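Local coordinates for 6-phosphogluconolactonase (Shewanella baltica, PDB 3NWP), which probably catalyses the hydrolysis of 6-phosphogluconolactone to 6-phosphogluconate, the second step of the oxidative pentose phosphate pathway, at residues S181-S186 with R217-Q222; F130-L135 with Q188-L193. All blocks are in the same frame, centred on the assembly; numbering follows the deposited sequence.

Contact 1 of 2, residues S181-S186 with R217-Q222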
# COMPACT_ATOMS: atom_id res chain seq x y z
N SER A 181 -1.79 -12.47 -0.57
CA SER A 181 -2.55 -13.02 0.53
C SER A 181 -2.57 -12.06 1.72
O SER A 181 -3.62 -11.88 2.38
CB SER A 181 -2.04 -14.42 0.92
OG SER A 181 -0.72 -14.37 1.29
N ALA A 182 -1.44 -11.41 2.00
CA ALA A 182 -1.38 -10.42 3.10
C ALA A 182 -2.24 -9.20 2.80
O ALA A 182 -3.00 -8.72 3.65
CB ALA A 182 0.09 -9.96 3.34
N ILE A 183 -2.11 -8.66 1.60
CA ILE A 183 -2.84 -7.40 1.21
C ILE A 183 -4.32 -7.64 1.20
O ILE A 183 -5.10 -6.76 1.62
CB ILE A 183 -2.32 -6.89 -0.15
CG1 ILE A 183 -0.92 -6.32 -0.04
CG2 ILE A 183 -3.27 -5.86 -0.87
CD1 ILE A 183 -0.74 -5.01 0.79
N LEU A 184 -4.77 -8.79 0.69
CA LEU A 184 -6.22 -9.09 0.63
C LEU A 184 -6.81 -9.51 1.95
O LEU A 184 -8.06 -9.38 2.09
CB LEU A 184 -6.52 -10.11 -0.46
CG LEU A 184 -6.30 -9.64 -1.87
CD1 LEU A 184 -6.69 -10.78 -2.83
CD2 LEU A 184 -7.05 -8.28 -2.25
N ASN A 185 -5.98 -9.85 2.94
CA ASN A 185 -6.47 -10.13 4.30
C ASN A 185 -6.54 -8.80 5.05
O ASN A 185 -5.76 -8.49 5.93
CB ASN A 185 -5.61 -11.14 5.06
CG ASN A 185 -6.27 -11.60 6.36
OD1 ASN A 185 -7.50 -11.60 6.48
ND2 ASN A 185 -5.46 -11.92 7.33
N SER A 186 -7.50 -8.02 4.57
CA SER A 186 -7.70 -6.66 5.01
C SER A 186 -9.18 -6.38 4.94
O SER A 186 -9.96 -7.06 4.27
CB SER A 186 -6.95 -5.69 4.10
OG SER A 186 -7.35 -5.84 2.76
N ARG A 217 -4.91 -5.76 -11.07
CA ARG A 217 -6.12 -6.53 -11.22
C ARG A 217 -6.39 -7.55 -10.14
O ARG A 217 -7.54 -7.92 -9.92
CB ARG A 217 -6.12 -7.23 -12.62
CG ARG A 217 -6.16 -6.23 -13.77
CD ARG A 217 -5.78 -6.89 -15.10
NE ARG A 217 -6.03 -6.01 -16.23
CZ ARG A 217 -5.49 -6.16 -17.45
NH1 ARG A 217 -4.57 -7.12 -17.64
NH2 ARG A 217 -5.81 -5.34 -18.45
N ALA A 218 -5.34 -8.05 -9.47
CA ALA A 218 -5.56 -8.99 -8.38
C ALA A 218 -6.35 -8.38 -7.23
O ALA A 218 -7.10 -9.08 -6.55
CB ALA A 218 -4.22 -9.57 -7.87
N VAL A 219 -6.22 -7.06 -7.07
CA VAL A 219 -6.99 -6.27 -6.11
C VAL A 219 -8.36 -5.86 -6.68
O VAL A 219 -9.38 -6.02 -6.03
CB VAL A 219 -6.19 -5.03 -5.69
CG1 VAL A 219 -7.05 -4.06 -4.89
CG2 VAL A 219 -4.95 -5.47 -4.86
N LEU A 220 -8.36 -5.44 -7.95
CA LEU A 220 -9.62 -4.92 -8.56
C LEU A 220 -10.63 -5.98 -8.90
O LEU A 220 -11.83 -5.70 -8.89
CB LEU A 220 -9.32 -4.14 -9.82
CG LEU A 220 -8.40 -2.91 -9.66
CD1 LEU A 220 -8.14 -2.17 -10.97
CD2 LEU A 220 -8.91 -1.94 -8.54
N ALA A 221 -10.16 -7.19 -9.19
CA ALA A 221 -11.05 -8.23 -9.72
C ALA A 221 -11.75 -9.01 -8.64
O ALA A 221 -12.79 -9.65 -8.90
CB ALA A 221 -10.29 -9.15 -10.66
N GLN A 222 -11.24 -8.99 -7.42
CA GLN A 222 -11.79 -9.76 -6.31
C GLN A 222 -12.96 -9.01 -5.63
O GLN A 222 -13.05 -7.79 -5.76
CB GLN A 222 -10.70 -10.18 -5.33
CG GLN A 222 -9.92 -9.03 -4.68
CD GLN A 222 -10.73 -8.34 -3.61
OE1 GLN A 222 -11.40 -8.98 -2.78
NE2 GLN A 222 -10.66 -6.99 -3.59
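Leu184, in the last turn of helix 180-184, reaches across to Val219 of helix 217-220 and to Gln222 just beyond it in the chain, joining two short helices that cover one face of the Rossmann-like sheet in this alpha/beta fold. The tight part is small and apolar. With CG anti to the carbonyl carbon (chi1 -68°), Leu184 turns its two methyls toward the other segment: CD2 lies 3.8 Å from CG of Gln222, while CD1 is 4.1 Å from both that CG and the carbonyl oxygen of Ala218. The leucine and glutamine run alongside each other, pointing opposite ways; CG of Gln222 makes the closest approach, with its amide carbon CD almost as near to CD2 of Leu184 at 3.9 Å. Deeper, toward the sheet, CG2 of Ile183 meets CG2 of Val219 at 4.3 Å, branched side chains suited to the layer between helices and strands; Val219 also rests on Leu135, Ile189 and Val227.

The looser side is the outer one, where Leu184 and Gln222 are both partly exposed. Glutamine suits this border because its aliphatic part packs on Leu184 while its amide serves the backbone: OE1 accepts from the N of Thr225, and the chain, bent at chi2 (75°), folds back until NE2 donates to the carbonyl oxygen of Val219 at 2.9 Å, nearly in the amide plane.

Contact 2 of 2, residues F130-L135 with Q188-L193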
# COMPACT_ATOMS: atom_id res chain seq x y z
N PHE A 130 -5.50 -6.54 8.23
CA PHE A 130 -5.16 -5.15 8.23
C PHE A 130 -6.44 -4.32 8.18
O PHE A 130 -7.33 -4.61 7.38
CB PHE A 130 -4.27 -4.76 7.06
CG PHE A 130 -2.94 -5.47 6.98
CD1 PHE A 130 -2.02 -5.40 8.01
CD2 PHE A 130 -2.58 -6.10 5.83
CE1 PHE A 130 -0.79 -6.05 7.91
CE2 PHE A 130 -1.33 -6.74 5.72
CZ PHE A 130 -0.46 -6.68 6.76
N ASP A 131 -6.52 -3.26 8.98
CA ASP A 131 -7.75 -2.47 8.96
C ASP A 131 -7.88 -1.61 7.71
O ASP A 131 -8.97 -1.50 7.12
CB ASP A 131 -7.85 -1.62 10.20
CG ASP A 131 -7.94 -2.50 11.45
OD1 ASP A 131 -8.92 -3.29 11.54
OD2 ASP A 131 -6.99 -2.52 12.26
N VAL A 132 -6.78 -0.99 7.31
CA VAL A 132 -6.77 -0.11 6.12
C VAL A 132 -5.47 -0.33 5.33
O VAL A 132 -4.37 -0.36 5.93
CB VAL A 132 -6.84 1.36 6.52
CG1 VAL A 132 -6.76 2.25 5.25
CG2 VAL A 132 -8.15 1.69 7.26
N VAL A 133 -5.59 -0.56 4.04
CA VAL A 133 -4.45 -0.65 3.12
C VAL A 133 -4.60 0.42 2.08
O VAL A 133 -5.65 0.53 1.42
CB VAL A 133 -4.43 -2.01 2.44
CG1 VAL A 133 -3.33 -2.11 1.35
CG2 VAL A 133 -4.25 -3.13 3.47
N VAL A 134 -3.55 1.22 1.87
CA VAL A 134 -3.54 2.30 0.88
C VAL A 134 -2.52 1.91 -0.18
O VAL A 134 -1.33 1.72 0.11
CB VAL A 134 -3.18 3.65 1.48
CG1 VAL A 134 -3.38 4.76 0.39
CG2 VAL A 134 -4.02 3.93 2.75
N LEU A 135 -3.02 1.71 -1.40
CA LEU A 135 -2.25 1.31 -2.55
C LEU A 135 -2.05 2.43 -3.61
O LEU A 135 -2.88 3.36 -3.70
CB LEU A 135 -2.89 0.07 -3.22
CG LEU A 135 -3.03 -1.18 -2.36
CD1 LEU A 135 -3.68 -2.28 -3.29
CD2 LEU A 135 -1.63 -1.63 -1.90
N GLN A 188 -10.35 -3.00 4.35
CA GLN A 188 -10.61 -1.92 3.41
C GLN A 188 -9.32 -1.61 2.66
O GLN A 188 -8.26 -1.46 3.30
CB GLN A 188 -11.07 -0.69 4.12
CG GLN A 188 -11.19 0.56 3.22
CD GLN A 188 -12.45 0.57 2.39
OE1 GLN A 188 -13.57 0.53 2.97
NE2 GLN A 188 -12.34 0.55 1.06
N ILE A 189 -9.41 -1.54 1.32
CA ILE A 189 -8.32 -1.06 0.50
C ILE A 189 -8.74 0.21 -0.20
O ILE A 189 -9.89 0.36 -0.67
CB ILE A 189 -7.99 -2.16 -0.57
CG1 ILE A 189 -7.48 -3.42 0.12
CG2 ILE A 189 -7.01 -1.61 -1.60
CD1 ILE A 189 -7.35 -4.63 -0.81
N TYR A 190 -7.80 1.17 -0.28
CA TYR A 190 -7.95 2.40 -1.07
C TYR A 190 -6.93 2.39 -2.17
O TYR A 190 -5.79 1.98 -1.91
CB TYR A 190 -7.73 3.63 -0.20
CG TYR A 190 -8.81 3.80 0.82
CD1 TYR A 190 -10.03 4.30 0.46
CD2 TYR A 190 -8.62 3.48 2.16
CE1 TYR A 190 -11.07 4.39 1.39
CE2 TYR A 190 -9.61 3.64 3.11
CZ TYR A 190 -10.85 4.12 2.71
OH TYR A 190 -11.88 4.23 3.64
N LEU A 191 -7.32 2.70 -3.39
CA LEU A 191 -6.37 2.91 -4.46
C LEU A 191 -6.36 4.40 -4.80
O LEU A 191 -7.39 4.94 -5.23
CB LEU A 191 -6.79 2.11 -5.70
CG LEU A 191 -5.89 2.24 -6.90
CD1 LEU A 191 -4.41 1.79 -6.59
CD2 LEU A 191 -6.44 1.44 -8.08
N HIS A 192 -5.22 5.07 -4.60
CA HIS A 192 -5.07 6.51 -4.70
C HIS A 192 -4.37 6.79 -6.01
O HIS A 192 -3.16 6.47 -6.18
CB HIS A 192 -4.28 6.97 -3.51
CG HIS A 192 -4.01 8.44 -3.46
ND1 HIS A 192 -3.25 8.99 -2.44
CD2 HIS A 192 -4.46 9.47 -4.21
CE1 HIS A 192 -3.19 10.30 -2.64
NE2 HIS A 192 -3.92 10.62 -3.69
N LEU A 193 -5.09 7.40 -6.93
CA LEU A 193 -4.59 7.72 -8.25
C LEU A 193 -4.72 9.22 -8.56
O LEU A 193 -5.69 9.87 -8.17
CB LEU A 193 -5.40 6.99 -9.33
CG LEU A 193 -5.56 5.49 -9.20
CD1 LEU A 193 -6.46 4.96 -10.33
CD2 LEU A 193 -4.17 4.84 -9.25
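Leu135 and Ile189 meet in the apolar centre of two parallel neighbouring strands, 132-135 and 189-194, inside the Rossmann-like sheet of this alpha/beta fold. CD1 of Leu135 lies 3.8 Å from CG2 of Ile189, the two side chains meeting at a slant. Val133 lies on the same face, its CB against CG1 of Ile189, and CD1 of Leu191 packs near CB of Leu135 at 4.1 Å. Branched aliphatic residues suit this face because its cover is largely apolar: Leu184 and Val219 of helices 180-184 and 217-220, with Thr143 and Cys144 on Leu135. The other face carries Val132, Val134 and Tyr190: chi1 of 177° swings CG1 of Val132 away from its backbone N and out to the edge of the tyrosine ring, 3.8 Å from CD2 of Tyr190, while Leu21 and Lys24 of helix 14-36 also touch the tyrosine.

Between these layers four hydrogen bonds join the main chains in the staggered pattern of a parallel pair. Tyr190 N donates to Val133 O and Tyr190 O accepts from Leu135 N, each at 2.8 Å; Val133 N to Gln188 O and His192 N to Leu135 O extend the pattern.

Polar groups collect toward the strand starts. Tyrosine suits its place, its ring packed in the core while OH is hydrogen-bonded to Gln28 OE1; Gln28 NE2 binds Gln188 OE1, so Gln28 of helix 14-36 holds both residues. Asp131 forms salt bridges with Arg36 and Arg187, its OD2 accepting from Ser40 N. Gln188 bends at chi2, placing NE2 over one face of the Tyr190 ring, nearer its margin than its middle, and donating to Ile189 O at 3.0 Å from above the carbonyl plane.

Contact 2 forms part of the sheet and contact 1 lies over one of its faces, their centres 10 Å apart. The chain joins them directly: helix 180-184 is followed by strand 189-194, and the segments of the two contacts alternate along the sequence. Where they meet, Asn185 O is 3.0 Å from Phe130 N, a probable hydrogen bond, and Ala182 O approaches CE2 of the Phe130 ring to 3.3 Å. Val133, Leu135 and Ile189 supply the sheet side against which Ile183, Leu184 and Val219 rest. A bound glycerol, probably from crystallisation, lies about 5 Å from the side chain of Gln222 in contact 1.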